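Local coordinates for aromatic amino acid beta-eliminating lyase/threonine aldolase (Exiguobacterium sibiricum, PDB 3LWS), which is a PLP-dependent protein of the beta-eliminating lyase family, with the aminotransferase-like fold and covalently bound pyridoxal phosphate, at residues E263-L268 against I331-A336; V278-E283 against F290-D295. All coordinates share one frame; numbering follows the deposited sequence.

Contact 1 (E263-L268 against I331-A336); sequences EQAKQL and ISVGDA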
# COMPACT_ATOMS: atom_id res chain seq x y z
N GLU A 263 -9.87 -24.65 19.53
CA GLU A 263 -10.15 -25.44 20.73
C GLU A 263 -9.91 -24.60 21.97
O GLU A 263 -10.66 -24.67 22.94
CB GLU A 263 -9.31 -26.71 20.77
CG GLU A 263 -9.85 -27.78 19.83
CD GLU A 263 -11.28 -28.23 20.16
OE1 GLU A 263 -11.67 -28.21 21.35
OE2 GLU A 263 -12.03 -28.58 19.22
N GLN A 264 -8.87 -23.77 21.90
CA GLN A 264 -8.45 -22.94 23.01
C GLN A 264 -9.47 -21.82 23.30
O GLN A 264 -9.74 -21.51 24.47
CB GLN A 264 -7.08 -22.38 22.70
CG GLN A 264 -5.93 -23.41 22.89
CD GLN A 264 -4.59 -22.95 22.37
OE1 GLN A 264 -4.44 -21.83 21.86
NE2 GLN A 264 -3.60 -23.80 22.49
N ALA A 265 -10.02 -21.25 22.23
CA ALA A 265 -11.04 -20.24 22.30
C ALA A 265 -12.27 -20.80 22.95
O ALA A 265 -12.89 -20.15 23.76
CB ALA A 265 -11.37 -19.73 20.88
N LYS A 266 -12.67 -22.00 22.54
CA LYS A 266 -13.79 -22.68 23.19
C LYS A 266 -13.54 -22.89 24.68
O LYS A 266 -14.46 -22.73 25.49
CB LYS A 266 -14.13 -24.01 22.51
CG LYS A 266 -14.97 -23.87 21.27
CD LYS A 266 -15.50 -25.21 20.74
CE LYS A 266 -14.41 -26.17 20.24
NZ LYS A 266 -15.09 -27.39 19.70
N GLN A 267 -12.31 -23.22 25.04
CA GLN A 267 -11.94 -23.36 26.46
C GLN A 267 -12.06 -22.03 27.22
O GLN A 267 -12.62 -21.99 28.32
CB GLN A 267 -10.52 -23.89 26.62
CG GLN A 267 -10.28 -25.27 26.03
CD GLN A 267 -10.50 -26.43 27.00
OE1 GLN A 267 -11.19 -26.30 28.04
NE2 GLN A 267 -9.93 -27.59 26.65
N LEU A 268 -11.52 -20.95 26.63
CA LEU A 268 -11.58 -19.62 27.25
C LEU A 268 -13.04 -19.18 27.43
O LEU A 268 -13.42 -18.65 28.48
CB LEU A 268 -10.82 -18.59 26.41
CG LEU A 268 -9.31 -18.68 26.43
CD1 LEU A 268 -8.72 -17.79 25.31
CD2 LEU A 268 -8.79 -18.29 27.82
N ILE A 331 -12.09 -11.04 21.53
CA ILE A 331 -10.97 -11.96 21.79
C ILE A 331 -10.73 -12.75 20.52
O ILE A 331 -11.66 -13.36 20.01
CB ILE A 331 -11.35 -12.99 22.89
CG1 ILE A 331 -11.74 -12.30 24.21
CG2 ILE A 331 -10.23 -14.02 23.07
CD1 ILE A 331 -10.73 -11.34 24.78
N SER A 332 -9.51 -12.74 20.00
CA SER A 332 -9.14 -13.64 18.89
C SER A 332 -7.90 -14.45 19.34
O SER A 332 -6.87 -13.87 19.63
CB SER A 332 -8.80 -12.84 17.64
OG SER A 332 -9.96 -12.15 17.14
N VAL A 333 -8.01 -15.78 19.41
CA VAL A 333 -6.90 -16.59 19.95
C VAL A 333 -5.82 -16.85 18.88
O VAL A 333 -6.12 -17.21 17.70
CB VAL A 333 -7.42 -17.93 20.61
CG1 VAL A 333 -6.24 -18.88 21.03
CG2 VAL A 333 -8.30 -17.66 21.82
N GLY A 334 -4.57 -16.70 19.32
CA GLY A 334 -3.37 -16.90 18.50
C GLY A 334 -2.25 -17.50 19.33
O GLY A 334 -2.50 -18.19 20.32
N ASP A 335 -1.00 -17.18 18.98
CA ASP A 335 0.17 -17.81 19.60
C ASP A 335 0.34 -17.42 21.07
O ASP A 335 0.90 -18.18 21.84
CB ASP A 335 1.45 -17.48 18.82
CG ASP A 335 1.60 -18.30 17.56
OD1 ASP A 335 0.94 -19.35 17.43
OD2 ASP A 335 2.40 -17.91 16.70
N ALA A 336 -0.18 -16.26 21.48
CA ALA A 336 0.03 -15.79 22.83
C ALA A 336 -0.52 -16.70 23.93
O ALA A 336 0.21 -16.98 24.90
CB ALA A 336 -0.48 -14.36 22.99
O HOH W 1 -2.19 -20.69 21.21
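Ala-265 and Val-333 mark the closest backbone approach between helical segment 263-268 and segment 331-336, with their CA atoms 6.0 Å apart. The second segment is the end of a strand, 331-332, running on into a loop. Val-333 is the first loop residue, and its side chain points at the helix.

The two methyls of Val-333 divide the work. CG2 lies beside the backbone N. Val-333 CG2 meets Ala-265 CB at 3.8 Å. One turn later along the helix, Leu-268 CD1 comes to 3.5 Å from Val-333 CG2. CG1, anti to the backbone N (chi1 173°), turns toward Gln-264. There Val-333 CG1 sits 3.6 Å from Gln-264 OE1. The Gln-264 and Val-333 side chains pass at about a right angle. Gln-264, Ala-265 and Leu-268 thus present one helix side to a single valine.

This is helix-on-sheet packing, consistent with the small domain of PLP enzymes of this fold. Helix 258-273 lies against the antiparallel sheet that contains strand 326-332, and Phe-290 of the next strand touches Ile-331.

The polar link is made by water. One water donates to Gln-264 OE1 at 2.6 Å and to Gly-334 O at 2.7 Å. It ties the extended glutamine to the loop backbone just beyond the valine. The loop has further polar partners. Asn-288 ND2 bonds to Val-333 O, and the Asp-335 carboxylate forms salt bridges with Arg-254 and Arg-257.

Contact 2 (V278-E283 against F290-D295); sequences VHTTPE and FHLHFD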
# COMPACT_ATOMS: atom_id res chain seq x y z
N VAL A 278 -20.93 -12.01 33.28
CA VAL A 278 -20.03 -12.10 32.12
C VAL A 278 -20.52 -13.15 31.18
O VAL A 278 -20.75 -14.27 31.62
CB VAL A 278 -18.63 -12.57 32.51
CG1 VAL A 278 -17.77 -12.73 31.27
CG2 VAL A 278 -17.97 -11.58 33.49
N HIS A 279 -20.65 -12.84 29.89
CA HIS A 279 -20.87 -13.90 28.91
C HIS A 279 -20.18 -13.65 27.56
O HIS A 279 -19.67 -12.54 27.28
CB HIS A 279 -22.36 -14.20 28.73
CG HIS A 279 -23.11 -13.15 27.98
ND1 HIS A 279 -23.60 -12.03 28.60
CD2 HIS A 279 -23.53 -13.10 26.69
CE1 HIS A 279 -24.27 -11.30 27.71
NE2 HIS A 279 -24.24 -11.93 26.55
N THR A 280 -20.12 -14.70 26.75
CA THR A 280 -19.60 -14.55 25.40
C THR A 280 -20.73 -14.58 24.38
O THR A 280 -21.84 -15.05 24.66
CB THR A 280 -18.45 -15.55 25.07
OG1 THR A 280 -18.94 -16.89 24.98
CG2 THR A 280 -17.32 -15.48 26.14
N THR A 281 -20.46 -14.01 23.22
CA THR A 281 -21.35 -14.05 22.08
C THR A 281 -20.39 -14.38 20.94
O THR A 281 -19.38 -13.70 20.78
CB THR A 281 -22.05 -12.68 21.85
OG1 THR A 281 -21.06 -11.72 21.45
CG2 THR A 281 -22.75 -12.22 23.12
N PRO A 282 -20.60 -15.52 20.26
CA PRO A 282 -21.55 -16.57 20.61
C PRO A 282 -21.14 -17.23 21.94
O PRO A 282 -20.00 -17.07 22.37
CB PRO A 282 -21.43 -17.55 19.44
CG PRO A 282 -20.04 -17.41 18.96
CD PRO A 282 -19.68 -15.95 19.18
N GLU A 283 -22.06 -17.96 22.56
CA GLU A 283 -21.76 -18.67 23.79
C GLU A 283 -20.60 -19.67 23.57
O GLU A 283 -19.63 -19.72 24.34
CB GLU A 283 -23.05 -19.35 24.29
CG GLU A 283 -22.89 -20.18 25.54
CD GLU A 283 -24.15 -20.92 25.89
OE1 GLU A 283 -25.22 -20.64 25.28
OE2 GLU A 283 -24.07 -21.79 26.75
N PHE A 290 -14.41 -14.68 19.69
CA PHE A 290 -15.72 -14.39 20.22
C PHE A 290 -15.74 -12.96 20.77
O PHE A 290 -14.69 -12.32 20.91
CB PHE A 290 -16.11 -15.40 21.30
CG PHE A 290 -15.10 -15.57 22.41
CD1 PHE A 290 -14.10 -16.54 22.33
CD2 PHE A 290 -15.16 -14.78 23.56
CE1 PHE A 290 -13.19 -16.72 23.37
CE2 PHE A 290 -14.24 -14.94 24.59
CZ PHE A 290 -13.27 -15.93 24.51
N HIS A 291 -16.92 -12.45 21.11
CA HIS A 291 -16.97 -11.22 21.88
C HIS A 291 -17.24 -11.53 23.33
O HIS A 291 -17.97 -12.46 23.63
CB HIS A 291 -17.99 -10.22 21.34
CG HIS A 291 -17.59 -9.60 20.03
ND1 HIS A 291 -18.43 -8.77 19.33
CD2 HIS A 291 -16.45 -9.69 19.30
CE1 HIS A 291 -17.82 -8.39 18.21
NE2 HIS A 291 -16.61 -8.92 18.18
N LEU A 292 -16.64 -10.74 24.19
CA LEU A 292 -16.72 -10.91 25.63
C LEU A 292 -17.46 -9.69 26.18
O LEU A 292 -16.91 -8.59 26.16
CB LEU A 292 -15.31 -10.99 26.21
CG LEU A 292 -15.19 -11.13 27.73
CD1 LEU A 292 -15.87 -12.43 28.19
CD2 LEU A 292 -13.72 -11.10 28.12
N HIS A 293 -18.67 -9.94 26.66
CA HIS A 293 -19.60 -8.97 27.26
C HIS A 293 -19.63 -9.02 28.81
O HIS A 293 -19.81 -10.11 29.40
CB HIS A 293 -21.01 -9.39 26.84
CG HIS A 293 -21.29 -9.21 25.39
ND1 HIS A 293 -22.51 -8.79 24.93
CD2 HIS A 293 -20.53 -9.40 24.30
CE1 HIS A 293 -22.48 -8.72 23.61
NE2 HIS A 293 -21.28 -9.07 23.21
N PHE A 294 -19.53 -7.85 29.44
CA PHE A 294 -19.64 -7.65 30.86
C PHE A 294 -20.87 -6.77 31.14
O PHE A 294 -21.00 -5.69 30.56
CB PHE A 294 -18.40 -6.91 31.41
CG PHE A 294 -17.09 -7.60 31.13
CD1 PHE A 294 -16.38 -7.36 29.95
CD2 PHE A 294 -16.55 -8.49 32.04
CE1 PHE A 294 -15.18 -8.01 29.69
CE2 PHE A 294 -15.35 -9.12 31.79
CZ PHE A 294 -14.67 -8.89 30.62
N ASP A 295 -21.72 -7.20 32.06
CA ASP A 295 -22.81 -6.36 32.54
C ASP A 295 -22.16 -5.16 33.25
O ASP A 295 -21.17 -5.31 33.96
CB ASP A 295 -23.77 -7.13 33.47
CG ASP A 295 -24.78 -8.05 32.71
OD1 ASP A 295 -24.94 -7.97 31.46
OD2 ASP A 295 -25.46 -8.86 33.38
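Strands 278-281 and 290-295 pair antiparallel, their axes 4.7 Å apart at closest and their directions 155° apart. His-279 with His-293 and Thr-281 with His-291 are the hydrogen-bonded pairs. Each is closed by two N-H to O=C bonds, the shortest being His-291 N to Thr-281 O at 2.8 Å. Val-278 with Phe-294 and Thr-280 with Leu-292 are the non-hydrogen-bonded pairs.

The histidine face is built round His-293. Its ring carries the methyl of Thr-281 over one face, a CH-pi contact with CG2 3.6 Å from the ring centroid. Thr-281 OG1 lies 3.2 Å from His-293 NE2. His-293 CB in turn sits over the face of the His-279 ring, 4.0 Å from its centroid. The two imidazoles meet obliquely, with planes at 45°. His-279 CG stands between the backbone N and the carbonyl carbon (chi1 73°), which swings the ring across toward His-293. His-291 turns its ring end away from the hairpin partner, and its NE2 bonds to Glu-330.

The other face is largely apolar. Val-278 splits its methyls: CG1 meets Leu-292 CD1 at 3.6 Å, and CG2 meets Phe-294 CD2 at 3.7 Å. Thr-280 CG2 comes obliquely to the Phe-290 ring, 3.4 Å from CD2. Thr-280 OG1 donates to Pro-282 O, tying down the turn after the strand. The peptide bond before Pro-282 is cis.

The pair is a beta hairpin at the margin of an antiparallel sheet. Strand 278-281 is outermost, and strand 326-332 lies on the far side of 289-295. Helix 258-273 covers the apolar face through Ala-269 and Phe-272, while Tyr-326 and Ser-328 flank His-293 on the other.

In the fold
The centres of the two contacts lie about 14 Å apart, on the same side of the chain's centre. In chain order helix 258-273 comes first, then the hairpin strands 278-281 and 289-295, and strand 326-332 later. Contact 2 is therefore nested inside the loop closed by contact 1. Strands 289-295 and 326-332 are neighbours in one antiparallel sheet, and Ile-331 N probably bonds to Phe-290 O at 3.0 Å. The Phe-290 ring also packs on the helix, with CE1 against Ala-265 O and CZ against Leu-268 CB. The contacts are thus parts of a single helix-on-sheet unit, separate from the seven-strand mixed sheet of the same chain.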